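PDB 2QRU: uncharacterized protein, which is of unknown function but adopts the alpha/beta-hydrolase fold and probably acts as a hydrolase. Local coordinates for residues Y131-R143 with Y189-L202. Sequence-based numbering, arbitrary orientation.
Sequences YGYTDLEFIKEPR and YGLPENGDWSAYAL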
# COMPACT_ATOMS: atom_id res chain seq x y z
N TYR A 131 -3.71 3.16 -6.98
CA TYR A 131 -2.63 4.03 -7.49
C TYR A 131 -1.22 3.69 -6.94
O TYR A 131 -0.42 4.57 -6.58
CB TYR A 131 -3.00 5.51 -7.38
CG TYR A 131 -3.70 5.92 -6.10
CD1 TYR A 131 -2.98 6.20 -4.94
CD2 TYR A 131 -5.10 6.00 -6.04
CE1 TYR A 131 -3.64 6.59 -3.75
CE2 TYR A 131 -5.76 6.36 -4.85
CZ TYR A 131 -5.03 6.65 -3.72
OH TYR A 131 -5.73 7.07 -2.56
N GLY A 132 -0.94 2.38 -6.91
CA GLY A 132 0.41 1.91 -6.58
C GLY A 132 1.29 1.86 -7.83
O GLY A 132 1.02 2.49 -8.87
N TYR A 133 2.36 1.05 -7.73
CA TYR A 133 3.38 0.98 -8.76
C TYR A 133 4.16 -0.32 -8.64
O TYR A 133 4.10 -0.97 -7.59
CB TYR A 133 4.29 2.20 -8.68
CG TYR A 133 4.63 2.70 -7.30
CD1 TYR A 133 3.80 3.64 -6.65
CD2 TYR A 133 5.82 2.29 -6.66
CE1 TYR A 133 4.13 4.14 -5.37
CE2 TYR A 133 6.12 2.78 -5.38
CZ TYR A 133 5.30 3.72 -4.77
OH TYR A 133 5.62 4.24 -3.52
N THR A 134 4.88 -0.68 -9.72
CA THR A 134 5.49 -2.00 -9.83
C THR A 134 7.03 -1.89 -9.78
O THR A 134 7.72 -2.90 -9.71
CB THR A 134 5.09 -2.66 -11.18
OG1 THR A 134 5.33 -1.71 -12.23
CG2 THR A 134 3.61 -3.08 -11.18
N ASP A 135 7.53 -0.66 -9.84
CA ASP A 135 8.96 -0.39 -9.76
C ASP A 135 9.12 1.05 -9.25
O ASP A 135 8.13 1.76 -9.04
CB ASP A 135 9.67 -0.67 -11.10
CG ASP A 135 9.26 0.29 -12.21
OD1 ASP A 135 9.30 1.52 -11.98
OD2 ASP A 135 8.94 -0.19 -13.33
N LEU A 136 10.37 1.45 -9.02
CA LEU A 136 10.65 2.75 -8.43
C LEU A 136 11.23 3.74 -9.47
O LEU A 136 11.69 4.84 -9.10
CB LEU A 136 11.61 2.55 -7.23
CG LEU A 136 11.01 1.66 -6.13
CD1 LEU A 136 12.07 1.36 -5.07
CD2 LEU A 136 9.77 2.27 -5.51
N GLU A 137 11.17 3.39 -10.76
CA GLU A 137 11.87 4.22 -11.78
C GLU A 137 11.33 5.64 -11.81
O GLU A 137 12.06 6.59 -12.04
CB GLU A 137 11.75 3.61 -13.18
CG GLU A 137 12.33 2.23 -13.26
CD GLU A 137 13.80 2.22 -12.89
OE1 GLU A 137 14.56 3.07 -13.41
OE2 GLU A 137 14.16 1.37 -12.05
N PHE A 138 10.03 5.78 -11.55
CA PHE A 138 9.38 7.08 -11.69
C PHE A 138 9.93 8.14 -10.71
O PHE A 138 9.79 9.34 -10.94
CB PHE A 138 7.85 6.93 -11.58
CG PHE A 138 7.39 6.58 -10.20
CD1 PHE A 138 7.40 5.26 -9.78
CD2 PHE A 138 6.94 7.56 -9.32
CE1 PHE A 138 7.03 4.92 -8.51
CE2 PHE A 138 6.53 7.23 -8.04
CZ PHE A 138 6.58 5.91 -7.62
N ILE A 139 10.57 7.70 -9.62
CA ILE A 139 11.09 8.67 -8.64
C ILE A 139 12.38 9.36 -9.13
O ILE A 139 12.87 10.30 -8.50
CB ILE A 139 11.27 8.09 -7.19
CG1 ILE A 139 12.54 7.26 -7.05
CG2 ILE A 139 10.02 7.32 -6.77
CD1 ILE A 139 12.76 6.70 -5.64
N LYS A 140 12.90 8.88 -10.27
CA LYS A 140 14.07 9.50 -10.91
C LYS A 140 13.66 10.77 -11.64
O LYS A 140 14.50 11.65 -11.90
CB LYS A 140 14.71 8.52 -11.88
CG LYS A 140 15.43 7.35 -11.25
CD LYS A 140 15.90 6.36 -12.34
CE LYS A 140 16.77 5.23 -11.76
NZ LYS A 140 17.06 4.19 -12.78
N GLU A 141 12.37 10.83 -12.02
CA GLU A 141 11.75 11.97 -12.72
C GLU A 141 11.48 13.11 -11.72
O GLU A 141 11.02 12.85 -10.60
CB GLU A 141 10.42 11.54 -13.40
CG GLU A 141 10.48 10.39 -14.47
CD GLU A 141 9.11 9.65 -14.74
OE1 GLU A 141 8.00 10.24 -14.65
OE2 GLU A 141 9.15 8.44 -15.07
N PRO A 142 11.75 14.38 -12.11
CA PRO A 142 11.35 15.53 -11.28
C PRO A 142 9.82 15.61 -11.09
O PRO A 142 9.06 15.41 -12.04
CB PRO A 142 11.88 16.74 -12.06
CG PRO A 142 12.11 16.24 -13.47
CD PRO A 142 12.47 14.80 -13.33
N ARG A 143 9.41 15.84 -9.85
CA ARG A 143 8.00 16.04 -9.51
C ARG A 143 7.88 17.28 -8.62
O ARG A 143 8.71 17.48 -7.71
CB ARG A 143 7.43 14.82 -8.78
CG ARG A 143 7.31 13.57 -9.65
CD ARG A 143 7.02 12.33 -8.80
NE ARG A 143 8.08 12.03 -7.83
CZ ARG A 143 7.95 11.17 -6.84
NH1 ARG A 143 6.80 10.52 -6.66
NH2 ARG A 143 8.97 10.94 -6.01
N TYR A 189 15.65 5.74 0.72
CA TYR A 189 15.19 4.37 0.48
C TYR A 189 16.31 3.31 0.48
O TYR A 189 16.04 2.11 0.57
CB TYR A 189 14.52 4.30 -0.88
CG TYR A 189 13.12 4.88 -0.99
CD1 TYR A 189 12.29 5.06 0.14
CD2 TYR A 189 12.59 5.15 -2.28
CE1 TYR A 189 10.98 5.55 -0.01
CE2 TYR A 189 11.32 5.64 -2.43
CZ TYR A 189 10.51 5.84 -1.29
OH TYR A 189 9.25 6.30 -1.47
N GLY A 190 17.56 3.75 0.38
CA GLY A 190 18.69 2.80 0.24
C GLY A 190 18.84 2.18 -1.14
O GLY A 190 19.47 1.11 -1.30
N LEU A 191 18.35 2.87 -2.17
CA LEU A 191 18.47 2.36 -3.55
C LEU A 191 19.91 2.49 -4.08
O LEU A 191 20.60 3.44 -3.73
CB LEU A 191 17.53 3.09 -4.50
CG LEU A 191 16.05 2.99 -4.09
CD1 LEU A 191 15.14 3.71 -5.07
CD2 LEU A 191 15.66 1.53 -4.01
N PRO A 192 20.36 1.53 -4.91
CA PRO A 192 21.72 1.58 -5.48
C PRO A 192 22.06 2.93 -6.12
O PRO A 192 21.29 3.47 -6.92
CB PRO A 192 21.67 0.48 -6.56
CG PRO A 192 20.67 -0.51 -6.01
CD PRO A 192 19.61 0.34 -5.36
N GLU A 193 23.23 3.46 -5.79
CA GLU A 193 23.63 4.76 -6.32
C GLU A 193 23.84 4.73 -7.82
O GLU A 193 23.81 5.78 -8.47
CB GLU A 193 24.88 5.28 -5.60
CG GLU A 193 24.54 5.68 -4.20
CD GLU A 193 25.72 6.13 -3.36
OE1 GLU A 193 26.91 6.00 -3.78
OE2 GLU A 193 25.42 6.63 -2.25
N ASN A 194 24.05 3.54 -8.38
CA ASN A 194 24.30 3.42 -9.81
C ASN A 194 23.01 3.45 -10.66
O ASN A 194 23.08 3.37 -11.89
CB ASN A 194 25.14 2.17 -10.11
CG ASN A 194 24.33 0.88 -10.08
OD1 ASN A 194 23.22 0.84 -9.55
ND2 ASN A 194 24.89 -0.18 -10.65
N GLY A 195 21.86 3.56 -9.99
CA GLY A 195 20.57 3.69 -10.68
C GLY A 195 20.00 2.40 -11.23
O GLY A 195 18.92 2.39 -11.81
N ASP A 196 20.73 1.29 -11.08
CA ASP A 196 20.20 -0.00 -11.46
C ASP A 196 19.32 -0.51 -10.33
O ASP A 196 19.80 -1.06 -9.32
CB ASP A 196 21.33 -1.01 -11.79
CG ASP A 196 20.79 -2.39 -12.14
OD1 ASP A 196 19.55 -2.59 -12.10
OD2 ASP A 196 21.59 -3.31 -12.43
N TRP A 197 18.01 -0.28 -10.48
CA TRP A 197 17.04 -0.64 -9.44
C TRP A 197 16.20 -1.83 -9.87
O TRP A 197 15.05 -2.01 -9.43
CB TRP A 197 16.15 0.55 -9.09
CG TRP A 197 16.91 1.76 -8.63
CD1 TRP A 197 18.21 1.80 -8.17
CD2 TRP A 197 16.41 3.09 -8.54
NE1 TRP A 197 18.56 3.08 -7.85
CE2 TRP A 197 17.47 3.90 -8.05
CE3 TRP A 197 15.17 3.69 -8.82
CZ2 TRP A 197 17.33 5.27 -7.84
CZ3 TRP A 197 15.03 5.05 -8.63
CH2 TRP A 197 16.10 5.83 -8.12
N SER A 198 16.79 -2.67 -10.72
CA SER A 198 16.08 -3.81 -11.27
C SER A 198 15.60 -4.74 -10.15
O SER A 198 14.55 -5.35 -10.29
CB SER A 198 16.96 -4.57 -12.28
OG SER A 198 18.18 -4.87 -11.68
N ALA A 199 16.34 -4.85 -9.04
CA ALA A 199 15.90 -5.76 -7.96
C ALA A 199 14.58 -5.30 -7.33
O ALA A 199 13.89 -6.09 -6.70
CB ALA A 199 16.96 -5.89 -6.87
N TYR A 200 14.25 -4.03 -7.53
CA TYR A 200 13.07 -3.41 -6.91
C TYR A 200 11.88 -3.38 -7.86
O TYR A 200 10.80 -2.89 -7.48
CB TYR A 200 13.42 -2.00 -6.47
CG TYR A 200 14.51 -1.98 -5.42
CD1 TYR A 200 15.86 -2.03 -5.77
CD2 TYR A 200 14.18 -1.96 -4.05
CE1 TYR A 200 16.86 -2.03 -4.81
CE2 TYR A 200 15.18 -1.96 -3.07
CZ TYR A 200 16.51 -2.00 -3.46
OH TYR A 200 17.52 -2.01 -2.50
N ALA A 201 12.09 -3.89 -9.07
CA ALA A 201 11.07 -3.88 -10.12
C ALA A 201 10.44 -5.24 -10.34
O ALA A 201 11.14 -6.26 -10.36
CB ALA A 201 11.69 -3.41 -11.41
N LEU A 202 9.12 -5.25 -10.57
CA LEU A 202 8.41 -6.48 -10.94
C LEU A 202 8.29 -6.54 -12.45
O LEU A 202 7.80 -5.59 -13.07
CB LEU A 202 7.03 -6.52 -10.29
CG LEU A 202 7.10 -6.52 -8.75
CD1 LEU A 202 5.74 -6.14 -8.18
CD2 LEU A 202 7.56 -7.89 -8.25
O HOH W 1 7.90 6.11 -3.89
O HOH W 2 7.63 -2.60 -13.48
O HOH W 3 12.87 0.04 -10.01
O HOH W 4 16.58 0.63 -12.82
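A lysine-on-tryptophan cation-pi contact ties together two loops of this alpha/beta-hydrolase fold, the one that follows strand 127-130 and the one leading from helix 185-189 to helix 204-208. Lys-140 runs past Trp-197 in the opposite sense, its chain extended beyond CG, and lays its CE 3.5 Å from the centroid of the six-membered ring, a CH-pi contact over one face and only 9° off the normal. Its NZ stands over the same face, 4.5 Å from that centroid, as the longer, cation-pi part, then reaches on to Gly-195 O at 2.8 Å, in the carbonyl plane and on a lone pair. Glu-137, bent at chi2 (-59°), turns back so that OE1 meets that ammonium through its syn lone pair, a salt bridge that probably helps hold the cation above the indole. The opposite face is covered from within its own loop by Leu-191, whose CD1 sits over the centre, while Leu-136 O approaches the edge, 3.4 Å from CZ3. Also within that loop, Trp-197 NE1 donates to Pro-192 O, exactly in the ring plane, which helps fix the rotation of the indole. Beside the indole, Leu-136 CD1 packs on Leu-191 CD2 at 3.7 Å, and Ile-139 CD1 reaches the edge of the Tyr-189 ring, whose hydroxyl is bonded to Gly-37 O. At the far end, where Leu-202 packs on helix 105-119, the loops join through backbone: Leu-202 N donates to Thr-134 O at 2.9 Å. Between the two ends, water 3 accepts from Leu-136 N and donates to both Trp-197 O and Glu-137 OE2.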